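Local coordinates for outer membrane protein SusF (Bacteroides thetaiotaomicron, PDB 4FE9) that binds starch at the bacterial cell surface through its carbohydrate-binding modules, before the starch is transported into the periplasm for degradation, at residues Y153-F159 and Y180-I186; F192-P196 and W207-L211; G212-D218 and A230-N234. All blocks are in the same frame, centred on the assembly; numbering follows the deposited sequence.

Contact 1 (Y153-F159 and Y180-I186); sequences YYIVGDF and YILEAEI. With GLC (alpha-D-glucopyranose), chain B.
The aromatic part of this contact is a T-shaped pair: the Y153 ring puts its edge onto a face of Y180, with centroids 4.9 Å apart and planes at 70°. Y153 CD2 stands 3.6 Å above the Y180 plane, over the ring centre; its nearest atom there is Y180 CZ. The Y153 ring also pairs edge-to-face with F245, and its hydroxyl bonds D149 N, which anchors the far end.

The remaining apolar contacts follow the two segments, whose end-to-end directions differ by 7°. L182 holds CG trans to its backbone N (chi1 -174°), and its CD2 branch touches I155 CG1 at 3.9 Å. The same L182 CD2 lies at the edge of the F159 ring, 4.0 Å from F159 CZ. Further along the ring, F159 CE1 meets A184 CB at 3.9 Å, while I186 CG2 approaches F159 CB to 3.6 Å.

At the loop end D158 OD2 accepts the O6 hydroxyl of the chain B glucose at 2.7 Å. W162 NE1 also bonds OD2, and N191 N bonds OD1.

In the sheet order strand 168-172 separates strands 153-157 and 179-186. Y153 and I155 therefore meet Y180 and L182 across it, on the inner side of the sheet, and F159, in the loop beyond, closes the end of this apolar layer over A184 and I186, within the beta-sandwich of carbohydrate-binding module 1.

Contact 2 (F192-P196 and W207-L211); sequences FKIFP and WTKAL. With GLC (alpha-D-glucopyranose), chain C; GLC (alpha-D-glucopyranose), chain D.
I194 and L211 form an antiparallel hydrogen-bonded pair, and this single bridge is the tight centre of the contact. I194 N donates to L211 O at 2.9 Å, in the carbonyl plane, and L211 N returns a bond to I194 O at 2.8 Å with an N-H...O angle of 161°. I194 CB and L211 CB are 4.1 Å apart, and both side chains touch F245 of strand 241-246.

Close packing continues along F195 and P196. The F195 ring lies oblique to its neighbours: F195 CE2 is 3.6 Å from A210 CA, and F195 CZ is 3.6 Å from W207 CE3, with the phenyl plane at 74° to the indole six-membered ring. F195 CZ thus meets the rim of the indole from the side of its plane opposite the sugars. Next to it, P196 CD approaches K209 O to 3.5 Å.

The loose side is the K209 side chain, which is exposed and leads away from the 192-196 segment, with a long, weak ion pair to D206.

The sugar side is occupied by ligand. One face of W207 carries two glucose units, C1 of chain C and C4 of chain D, each displaced toward the rim of the indole. K193 reaches the chain C unit: its chain runs extended beyond CG, passes A210 CB with its CD, and K193 NZ donates hydrogen bonds to both O2 and O3 of the chain C glucose, at 2.8 Å each. One ammonium bridging two vicinal hydroxyls, beside an aromatic platform under successive sugars, is typical of a starch-binding site in a carbohydrate-binding module.

Contact 3 (G212-D218 and A230-N234); sequences GSSVDGD and AGAIN. With GLC (alpha-D-glucopyranose), chain B.
The backbones are joined by an antiparallel hydrogen-bonded pair, S213 with G231, followed by separate bonds from G217 N to A232 O (2.7 Å) and from N234 N to D218 O (2.8 Å), made from within the type II turn V215-D218. Two glycines, G212 and G231, go with the close approach: G212 CA makes a CA-H...O contact with G231 O, and G231 CA comes within 3.9 Å of D216 CA, a separation that its lack of a side chain permits. G217 belongs to the turn instead, with a positive phi (91°), as the third residue of a type II turn commonly has.

Among the side chains, S213 ties up the turn. Its OG sits between the backbone N and the carbonyl carbon (chi1 57°), and S213 OG donates to V215 O at 2.7 Å, from above the carbonyl plane. D218 N reaches the same oxygen from the opposite face, so V215 O is gripped by two donors. I233 CG1 packs on S213 CB at 3.8 Å, and A230 CB lies against G212 N.

D216 is the direct sugar ligand of this contact. With CG trans to the backbone N (chi1 -165°), its carboxylate swings over A232: D216 OD1 uses its anti lone pair to accept A232 N at 2.7 Å. The same oxygen takes the O2 hydroxyl of glucose (chain B), and D216 OD2 takes O3 of that glucose at 2.6 Å. N234, whose ND2 bonds N191 OD1 and whose OD1 accepts from A236 N, connects strand 233-234 to N191, another sugar-binding residue.

The carboxylate is held by a backbone amide while it accepts both hydroxyls of the vicinal diol, and the A232 N-H probably helps to stabilise its negative charge, consistent with an acceptor pre-oriented for glucose.

Overall arrangement
Contacts 1 and 2 are mostly buried, whereas contact 3 is only partly so. Contact 1 joins its segments by apolar side chains alone, across an intervening strand, with D158 at its end turned to the sugar; contacts 2 and 3 use backbone bonds to fasten loops, and contact 3 is the more polar. All three reach one antiparallel sheet: strand 153-157 of contact 1 neighbours strand 191-196 of contact 2, with Y154 N and V156 O facing F195 O and K193 N, and strand 191-196 in turn neighbours strand 233-234 of contact 3, where F192 N meets I233 O. Contacts 1 and 3 do not touch, yet both bind the chain B glucose; contact 2 holds the chain C and D units.

Contact 1 (Y153-F159 and Y180-I186)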
loop_
_atom_site.group_PDB
_atom_site.type_symbol
_atom_site.label_atom_id
_atom_site.label_comp_id
_atom_site.label_asym_id
_atom_site.label_seq_id
_atom_site.Cartn_x
_atom_site.Cartn_y
_atom_site.Cartn_z
ATOM N N TYR A 153 -3.412 -20.994 -7.993
ATOM C CA TYR A 153 -2.068 -21.248 -7.475
ATOM C C TYR A 153 -2.129 -21.756 -6.035
ATOM O O TYR A 153 -2.983 -21.342 -5.274
ATOM C CB TYR A 153 -1.242 -19.954 -7.516
ATOM C CG TYR A 153 -0.983 -19.489 -8.916
ATOM C CD1 TYR A 153 0.048 -20.049 -9.649
ATOM C CD2 TYR A 153 -1.940 -18.721 -9.604
ATOM C CE1 TYR A 153 0.168 -19.813 -11.051
ATOM C CE2 TYR A 153 -1.808 -18.464 -10.994
ATOM C CZ TYR A 153 -0.727 -18.967 -11.680
ATOM O OH TYR A 153 -0.608 -18.763 -13.045
ATOM N N TYR A 154 -1.144 -22.568 -5.661
ATOM C CA TYR A 154 -1.070 -23.119 -4.316
ATOM C C TYR A 154 0.297 -22.780 -3.662
ATOM O O TYR A 154 1.320 -22.686 -4.367
ATOM C CB TYR A 154 -1.247 -24.622 -4.391
ATOM C CG TYR A 154 -2.645 -25.027 -4.708
ATOM C CD1 TYR A 154 -3.135 -24.943 -6.009
ATOM C CD2 TYR A 154 -3.506 -25.475 -3.705
ATOM C CE1 TYR A 154 -4.447 -25.316 -6.310
ATOM C CE2 TYR A 154 -4.802 -25.886 -4.000
ATOM C CZ TYR A 154 -5.277 -25.780 -5.296
ATOM O OH TYR A 154 -6.580 -26.122 -5.579
ATOM N N ILE A 155 0.304 -22.583 -2.340
ATOM C CA ILE A 155 1.557 -22.544 -1.575
ATOM C C ILE A 155 1.825 -23.891 -0.937
ATOM O O ILE A 155 0.921 -24.507 -0.318
ATOM C CB ILE A 155 1.522 -21.496 -0.476
ATOM C CG1 ILE A 155 1.190 -20.115 -1.040
ATOM C CG2 ILE A 155 2.831 -21.507 0.347
ATOM C CD1 ILE A 155 2.292 -19.502 -1.797
ATOM N N VAL A 156 3.081 -24.322 -1.027
ATOM C CA VAL A 156 3.567 -25.497 -0.338
ATOM C C VAL A 156 4.912 -25.084 0.330
ATOM O O VAL A 156 5.761 -24.475 -0.317
ATOM C CB VAL A 156 3.837 -26.637 -1.365
ATOM C CG1 VAL A 156 4.548 -27.812 -0.729
ATOM C CG2 VAL A 156 2.548 -27.100 -1.985
ATOM N N GLY A 157 5.098 -25.409 1.603
ATOM C CA GLY A 157 6.356 -25.103 2.285
ATOM C C GLY A 157 6.539 -25.832 3.600
ATOM O O GLY A 157 5.885 -26.851 3.848
ATOM N N ASP A 158 7.553 -25.416 4.363
ATOM C CA ASP A 158 7.849 -26.050 5.666
ATOM C C ASP A 158 6.604 -25.979 6.549
ATOM O O ASP A 158 6.314 -26.915 7.276
ATOM C CB ASP A 158 9.010 -25.362 6.392
ATOM C CG ASP A 158 10.326 -25.317 5.553
ATOM O OD1 ASP A 158 11.057 -24.307 5.657
ATOM O OD2 ASP A 158 10.717 -26.343 4.987
ATOM N N PHE A 159 5.829 -24.898 6.426
ATOM C CA PHE A 159 4.700 -24.689 7.311
ATOM C C PHE A 159 3.485 -25.518 6.976
ATOM O O PHE A 159 2.647 -25.774 7.849
ATOM C CB PHE A 159 4.350 -23.186 7.479
ATOM C CG PHE A 159 3.638 -22.573 6.275
ATOM C CD1 PHE A 159 2.258 -22.459 6.258
ATOM C CD2 PHE A 159 4.366 -22.027 5.218
ATOM C CE1 PHE A 159 1.600 -21.904 5.149
ATOM C CE2 PHE A 159 3.730 -21.469 4.127
ATOM C CZ PHE A 159 2.344 -21.416 4.080
ATOM N N TYR A 180 -2.786 -12.866 -6.273
ATOM C CA TYR A 180 -3.159 -13.991 -5.430
ATOM C C TYR A 180 -2.548 -13.846 -4.048
ATOM O O TYR A 180 -1.397 -13.422 -3.902
ATOM C CB TYR A 180 -2.686 -15.304 -6.041
ATOM C CG TYR A 180 -3.244 -15.571 -7.377
ATOM C CD1 TYR A 180 -4.390 -16.349 -7.526
ATOM C CD2 TYR A 180 -2.727 -14.933 -8.507
ATOM C CE1 TYR A 180 -4.940 -16.582 -8.782
ATOM C CE2 TYR A 180 -3.334 -15.080 -9.753
ATOM C CZ TYR A 180 -4.409 -15.933 -9.888
ATOM O OH TYR A 180 -4.950 -16.159 -11.122
ATOM N N ILE A 181 -3.300 -14.250 -3.040
ATOM C CA ILE A 181 -2.991 -13.928 -1.655
ATOM C C ILE A 181 -3.108 -15.209 -0.827
ATOM O O ILE A 181 -4.067 -15.973 -0.993
ATOM C CB ILE A 181 -4.011 -12.912 -1.090
ATOM C CG1 ILE A 181 -4.012 -11.626 -1.911
ATOM C CG2 ILE A 181 -3.727 -12.629 0.360
ATOM C CD1 ILE A 181 -2.806 -10.816 -1.732
ATOM N N LEU A 182 -2.241 -15.352 0.169
ATOM C CA LEU A 182 -2.476 -16.307 1.241
ATOM C C LEU A 182 -2.107 -15.686 2.562
ATOM O O LEU A 182 -0.989 -15.260 2.754
ATOM C CB LEU A 182 -1.644 -17.582 1.042
ATOM C CG LEU A 182 -1.956 -18.662 2.053
ATOM C CD1 LEU A 182 -3.184 -19.443 1.632
ATOM C CD2 LEU A 182 -0.756 -19.590 2.288
ATOM N N GLU A 183 -3.041 -15.709 3.494
ATOM C CA GLU A 183 -2.761 -15.365 4.855
ATOM C C GLU A 183 -2.528 -16.623 5.635
ATOM O O GLU A 183 -3.195 -17.595 5.425
ATOM C CB GLU A 183 -3.923 -14.579 5.441
ATOM C CG GLU A 183 -4.279 -13.363 4.600
ATOM C CD GLU A 183 -5.470 -12.608 5.147
ATOM O OE1 GLU A 183 -5.303 -11.851 6.133
ATOM O OE2 GLU A 183 -6.591 -12.883 4.688
ATOM N N ALA A 184 -1.485 -16.640 6.437
ATOM C CA ALA A 184 -1.190 -17.803 7.244
ATOM C C ALA A 184 -0.623 -17.337 8.557
ATOM O O ALA A 184 -0.238 -16.165 8.703
ATOM C CB ALA A 184 -0.184 -18.723 6.514
ATOM N N GLU A 185 -0.573 -18.233 9.529
ATOM C CA GLU A 185 0.135 -17.928 10.754
ATOM C C GLU A 185 1.067 -19.063 11.080
ATOM O O GLU A 185 0.662 -20.219 11.044
ATOM C CB GLU A 185 -0.847 -17.706 11.910
ATOM C CG GLU A 185 -0.131 -17.273 13.213
ATOM C CD GLU A 185 -1.083 -17.066 14.385
ATOM O OE1 GLU A 185 -2.314 -17.258 14.205
ATOM O OE2 GLU A 185 -0.596 -16.710 15.491
ATOM N N ILE A 186 2.343 -18.757 11.270
ATOM C CA ILE A 186 3.351 -19.814 11.371
ATOM C C ILE A 186 4.206 -19.689 12.629
ATOM O O ILE A 186 4.536 -18.578 13.044
ATOM C CB ILE A 186 4.293 -19.851 10.111
ATOM C CG1 ILE A 186 5.206 -18.620 10.072
ATOM C CG2 ILE A 186 3.450 -19.959 8.794
ATOM C CD1 ILE A 186 5.786 -18.364 8.694
HETATM C C1 GLC B . 13.190 -26.334 0.329
HETATM C C2 GLC B . 14.388 -25.456 0.120
HETATM C C3 GLC B . 15.605 -26.031 0.814
HETATM C C4 GLC B . 15.291 -26.408 2.254
HETATM C C5 GLC B . 14.044 -26.837 2.529
HETATM C C6 GLC B . 13.727 -27.206 3.951
HETATM O O2 GLC B . 14.642 -25.359 -1.291
HETATM O O3 GLC B . 16.651 -25.072 0.731
HETATM O O4 GLC B . 16.307 -27.159 2.980
HETATM O O5 GLC B . 12.915 -26.439 1.708
HETATM O O6 GLC B . 13.349 -26.005 4.627
#

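Contact 2 (F192-P196 and W207-L211)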
loop_
_atom_site.group_PDB
_atom_site.type_symbol
_atom_site.label_atom_id
_atom_site.label_comp_id
_atom_site.label_asym_id
_atom_site.label_seq_id
_atom_site.Cartn_x
_atom_site.Cartn_y
_atom_site.Cartn_z
ATOM N N PHE A 192 9.162 -21.746 1.247
ATOM C CA PHE A 192 8.020 -22.208 0.485
ATOM C C PHE A 192 8.201 -22.011 -1.018
ATOM O O PHE A 192 9.016 -21.184 -1.459
ATOM C CB PHE A 192 6.751 -21.516 0.961
ATOM C CG PHE A 192 6.715 -20.030 0.675
ATOM C CD1 PHE A 192 6.037 -19.543 -0.446
ATOM C CD2 PHE A 192 7.307 -19.129 1.535
ATOM C CE1 PHE A 192 5.999 -18.195 -0.719
ATOM C CE2 PHE A 192 7.244 -17.751 1.284
ATOM C CZ PHE A 192 6.553 -17.293 0.155
ATOM N N LYS A 193 7.386 -22.706 -1.791
ATOM C CA LYS A 193 7.242 -22.414 -3.226
ATOM C C LYS A 193 5.771 -22.178 -3.598
ATOM O O LYS A 193 4.869 -22.556 -2.849
ATOM C CB LYS A 193 7.840 -23.548 -4.051
ATOM C CG LYS A 193 9.388 -23.531 -4.042
ATOM C CD LYS A 193 9.993 -24.851 -4.519
ATOM C CE LYS A 193 11.408 -24.604 -4.988
ATOM N NZ LYS A 193 12.169 -25.795 -5.361
ATOM N N ILE A 194 5.548 -21.610 -4.789
ATOM C CA ILE A 194 4.232 -21.434 -5.337
ATOM C C ILE A 194 4.056 -22.383 -6.499
ATOM O O ILE A 194 4.961 -22.550 -7.308
ATOM C CB ILE A 194 4.064 -20.031 -5.850
ATOM C CG1 ILE A 194 4.193 -19.029 -4.706
ATOM C CG2 ILE A 194 2.694 -19.851 -6.522
ATOM C CD1 ILE A 194 4.529 -17.598 -5.206
ATOM N N PHE A 195 2.961 -23.109 -6.515
ATOM C CA PHE A 195 2.725 -24.039 -7.611
ATOM C C PHE A 195 1.463 -23.660 -8.332
ATOM O O PHE A 195 0.454 -23.398 -7.702
ATOM C CB PHE A 195 2.631 -25.473 -7.094
ATOM C CG PHE A 195 3.935 -26.023 -6.627
ATOM C CD1 PHE A 195 4.411 -25.727 -5.349
ATOM C CD2 PHE A 195 4.762 -26.681 -7.502
ATOM C CE1 PHE A 195 5.676 -26.137 -4.956
ATOM C CE2 PHE A 195 6.027 -27.080 -7.119
ATOM C CZ PHE A 195 6.447 -26.876 -5.830
ATOM N N PRO A 196 1.506 -23.640 -9.680
ATOM C CA PRO A 196 0.254 -23.633 -10.417
ATOM C C PRO A 196 -0.555 -24.899 -10.120
ATOM O O PRO A 196 0.017 -25.971 -9.932
ATOM C CB PRO A 196 0.704 -23.611 -11.894
ATOM C CG PRO A 196 2.063 -24.130 -11.890
ATOM C CD PRO A 196 2.676 -23.783 -10.563
ATOM N N TRP A 207 7.778 -31.148 -9.041
ATOM C CA TRP A 207 8.747 -30.161 -8.575
ATOM C C TRP A 207 9.340 -29.324 -9.690
ATOM O O TRP A 207 9.799 -28.227 -9.440
ATOM C CB TRP A 207 9.876 -30.852 -7.787
ATOM C CG TRP A 207 9.337 -31.661 -6.633
ATOM C CD1 TRP A 207 9.377 -33.018 -6.490
ATOM C CD2 TRP A 207 8.613 -31.156 -5.516
ATOM N NE1 TRP A 207 8.778 -33.386 -5.300
ATOM C CE2 TRP A 207 8.310 -32.257 -4.680
ATOM C CE3 TRP A 207 8.277 -29.861 -5.082
ATOM C CZ2 TRP A 207 7.666 -32.105 -3.444
ATOM C CZ3 TRP A 207 7.660 -29.713 -3.850
ATOM C CH2 TRP A 207 7.313 -30.831 -3.071
ATOM N N THR A 208 9.453 -29.891 -10.897
ATOM C CA THR A 208 9.966 -29.107 -12.025
ATOM C C THR A 208 9.047 -27.917 -12.382
ATOM O O THR A 208 9.437 -27.042 -13.129
ATOM C CB THR A 208 10.206 -29.961 -13.290
ATOM O OG1 THR A 208 8.944 -30.407 -13.804
ATOM C CG2 THR A 208 11.086 -31.165 -12.986
ATOM N N LYS A 209 7.862 -27.843 -11.795
ATOM C CA LYS A 209 6.938 -26.800 -12.194
ATOM C C LYS A 209 6.808 -25.701 -11.184
ATOM O O LYS A 209 5.902 -24.912 -11.269
ATOM C CB LYS A 209 5.551 -27.374 -12.553
ATOM C CG LYS A 209 5.604 -28.465 -13.571
ATOM C CD LYS A 209 4.269 -28.635 -14.316
ATOM C CE LYS A 209 4.491 -29.441 -15.591
ATOM N NZ LYS A 209 3.321 -30.327 -15.889
ATOM N N ALA A 210 7.713 -25.665 -10.199
ATOM C CA ALA A 210 7.689 -24.633 -9.159
ATOM C C ALA A 210 7.803 -23.226 -9.684
ATOM O O ALA A 210 8.655 -22.937 -10.529
ATOM C CB ALA A 210 8.803 -24.878 -8.148
ATOM N N LEU A 211 7.120 -22.311 -9.017
ATOM C CA LEU A 211 7.484 -20.931 -9.053
ATOM C C LEU A 211 8.124 -20.549 -7.729
ATOM O O LEU A 211 7.619 -20.906 -6.655
ATOM C CB LEU A 211 6.255 -20.062 -9.290
ATOM C CG LEU A 211 5.404 -20.499 -10.507
ATOM C CD1 LEU A 211 4.106 -19.772 -10.489
ATOM C CD2 LEU A 211 6.165 -20.205 -11.824
HETATM C C1 GLC C . 11.190 -30.010 -2.766
HETATM C C2 GLC C . 11.291 -28.534 -3.126
HETATM C C3 GLC C . 12.479 -27.904 -2.395
HETATM C C4 GLC C . 12.308 -28.101 -0.903
HETATM C C5 GLC C . 12.109 -29.578 -0.582
HETATM C C6 GLC C . 11.753 -29.714 0.888
HETATM O O2 GLC C . 11.531 -28.409 -4.534
HETATM O O3 GLC C . 12.499 -26.518 -2.697
HETATM O O4 GLC C . 13.436 -27.606 -0.202
HETATM O O5 GLC C . 10.996 -30.139 -1.349
HETATM O O6 GLC C . 11.727 -31.082 1.215
HETATM C C1 GLC D . 13.757 -33.922 -5.294
HETATM C C2 GLC D . 13.468 -32.652 -6.088
HETATM C C3 GLC D . 13.361 -31.499 -5.131
HETATM C C4 GLC D . 12.312 -31.746 -4.054
HETATM C C5 GLC D . 12.504 -33.101 -3.392
HETATM C C6 GLC D . 11.262 -33.445 -2.555
HETATM O O2 GLC D . 14.564 -32.385 -6.964
HETATM O O3 GLC D . 13.000 -30.319 -5.818
HETATM O O4 GLC D . 12.415 -30.642 -3.112
HETATM O O5 GLC D . 12.651 -34.135 -4.394
HETATM O O6 GLC D . 11.622 -34.398 -1.558
#

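Contact 3 (G212-D218 and A230-N234)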
loop_
_atom_site.group_PDB
_atom_site.type_symbol
_atom_site.label_atom_id
_atom_site.label_comp_id
_atom_site.label_asym_id
_atom_site.label_seq_id
_atom_site.Cartn_x
_atom_site.Cartn_y
_atom_site.Cartn_z
ATOM N N GLY A 212 9.166 -19.737 -7.785
ATOM C CA GLY A 212 9.905 -19.395 -6.549
ATOM C C GLY A 212 10.800 -18.227 -6.732
ATOM O O GLY A 212 10.425 -17.254 -7.364
ATOM N N SER A 213 11.931 -18.230 -6.052
ATOM C CA SER A 213 12.857 -17.110 -6.208
ATOM C C SER A 213 14.102 -17.548 -6.950
ATOM O O SER A 213 14.328 -18.746 -7.145
ATOM C CB SER A 213 13.223 -16.500 -4.871
ATOM O OG SER A 213 13.784 -17.480 -4.024
ATOM N N SER A 214 14.872 -16.568 -7.423
ATOM C CA SER A 214 16.141 -16.846 -8.071
ATOM C C SER A 214 17.106 -17.567 -7.133
ATOM O O SER A 214 17.838 -18.440 -7.552
ATOM C CB SER A 214 16.772 -15.553 -8.541
ATOM O OG SER A 214 16.711 -15.514 -9.932
ATOM N N VAL A 215 17.201 -17.072 -5.907
ATOM C CA VAL A 215 18.098 -17.629 -4.903
ATOM C C VAL A 215 17.316 -18.532 -3.937
ATOM O O VAL A 215 16.282 -18.122 -3.401
ATOM C CB VAL A 215 18.730 -16.472 -4.079
ATOM C CG1 VAL A 215 19.497 -17.018 -2.882
ATOM C CG2 VAL A 215 19.637 -15.603 -4.997
ATOM N N ASP A 216 17.793 -19.757 -3.734
ATOM C CA ASP A 216 17.178 -20.658 -2.750
ATOM C C ASP A 216 17.295 -20.093 -1.335
ATOM O O ASP A 216 18.355 -19.704 -0.918
ATOM C CB ASP A 216 17.782 -22.070 -2.840
ATOM C CG ASP A 216 16.939 -23.122 -2.102
ATOM O OD1 ASP A 216 15.684 -23.027 -2.113
ATOM O OD2 ASP A 216 17.532 -24.029 -1.473
ATOM N N GLY A 217 16.161 -19.852 -0.705
ATOM C CA GLY A 217 16.133 -19.349 0.650
ATOM C C GLY A 217 16.108 -17.837 0.708
ATOM O O GLY A 217 16.326 -17.259 1.762
ATOM N N ASP A 218 15.886 -17.186 -0.443
ATOM C CA ASP A 218 15.751 -15.705 -0.495
ATOM C C ASP A 218 14.943 -15.202 0.702
ATOM O O ASP A 218 13.803 -15.625 0.915
ATOM C CB ASP A 218 15.048 -15.295 -1.791
ATOM C CG ASP A 218 14.916 -13.768 -1.946
ATOM O OD1 ASP A 218 15.049 -13.283 -3.076
ATOM O OD2 ASP A 218 14.502 -13.099 -0.987
ATOM N N ALA A 230 13.485 -22.835 -10.005
ATOM C CA ALA A 230 13.205 -21.888 -8.939
ATOM C C ALA A 230 13.657 -22.453 -7.600
ATOM O O ALA A 230 13.523 -23.649 -7.356
ATOM C CB ALA A 230 11.726 -21.547 -8.892
ATOM N N GLY A 231 14.295 -21.596 -6.801
ATOM C CA GLY A 231 14.539 -21.849 -5.388
ATOM C C GLY A 231 13.327 -21.578 -4.521
ATOM O O GLY A 231 12.414 -20.871 -4.930
ATOM N N ALA A 232 13.420 -21.987 -3.254
ATOM C CA ALA A 232 12.404 -21.676 -2.262
ATOM C C ALA A 232 12.511 -20.242 -1.744
ATOM O O ALA A 232 13.614 -19.668 -1.635
ATOM C CB ALA A 232 12.456 -22.687 -1.111
ATOM N N ILE A 233 11.361 -19.608 -1.562
ATOM C CA ILE A 233 11.318 -18.322 -0.939
ATOM C C ILE A 233 11.268 -18.518 0.569
ATOM O O ILE A 233 10.545 -19.416 1.078
ATOM C CB ILE A 233 10.087 -17.537 -1.382
ATOM C CG1 ILE A 233 10.048 -17.378 -2.932
ATOM C CG2 ILE A 233 10.009 -16.204 -0.647
ATOM C CD1 ILE A 233 8.686 -16.973 -3.482
ATOM N N ASN A 234 11.981 -17.669 1.305
ATOM C CA ASN A 234 11.856 -17.696 2.751
ATOM C C ASN A 234 10.941 -16.584 3.286
ATOM O O ASN A 234 11.028 -15.450 2.859
ATOM C CB ASN A 234 13.244 -17.645 3.429
ATOM C CG ASN A 234 13.164 -17.938 4.899
ATOM O OD1 ASN A 234 12.847 -17.053 5.666
ATOM N ND2 ASN A 234 13.080 -19.211 5.222
HETATM C C1 GLC B . 13.190 -26.334 0.329
HETATM C C2 GLC B . 14.388 -25.456 0.120
HETATM C C3 GLC B . 15.605 -26.031 0.814
HETATM C C4 GLC B . 15.291 -26.408 2.254
HETATM C C5 GLC B . 14.044 -26.837 2.529
HETATM C C6 GLC B . 13.727 -27.206 3.951
HETATM O O2 GLC B . 14.642 -25.359 -1.291
HETATM O O3 GLC B . 16.651 -25.072 0.731
HETATM O O4 GLC B . 16.307 -27.159 2.980
HETATM O O5 GLC B . 12.915 -26.439 1.708
HETATM O O6 GLC B . 13.349 -26.005 4.627
#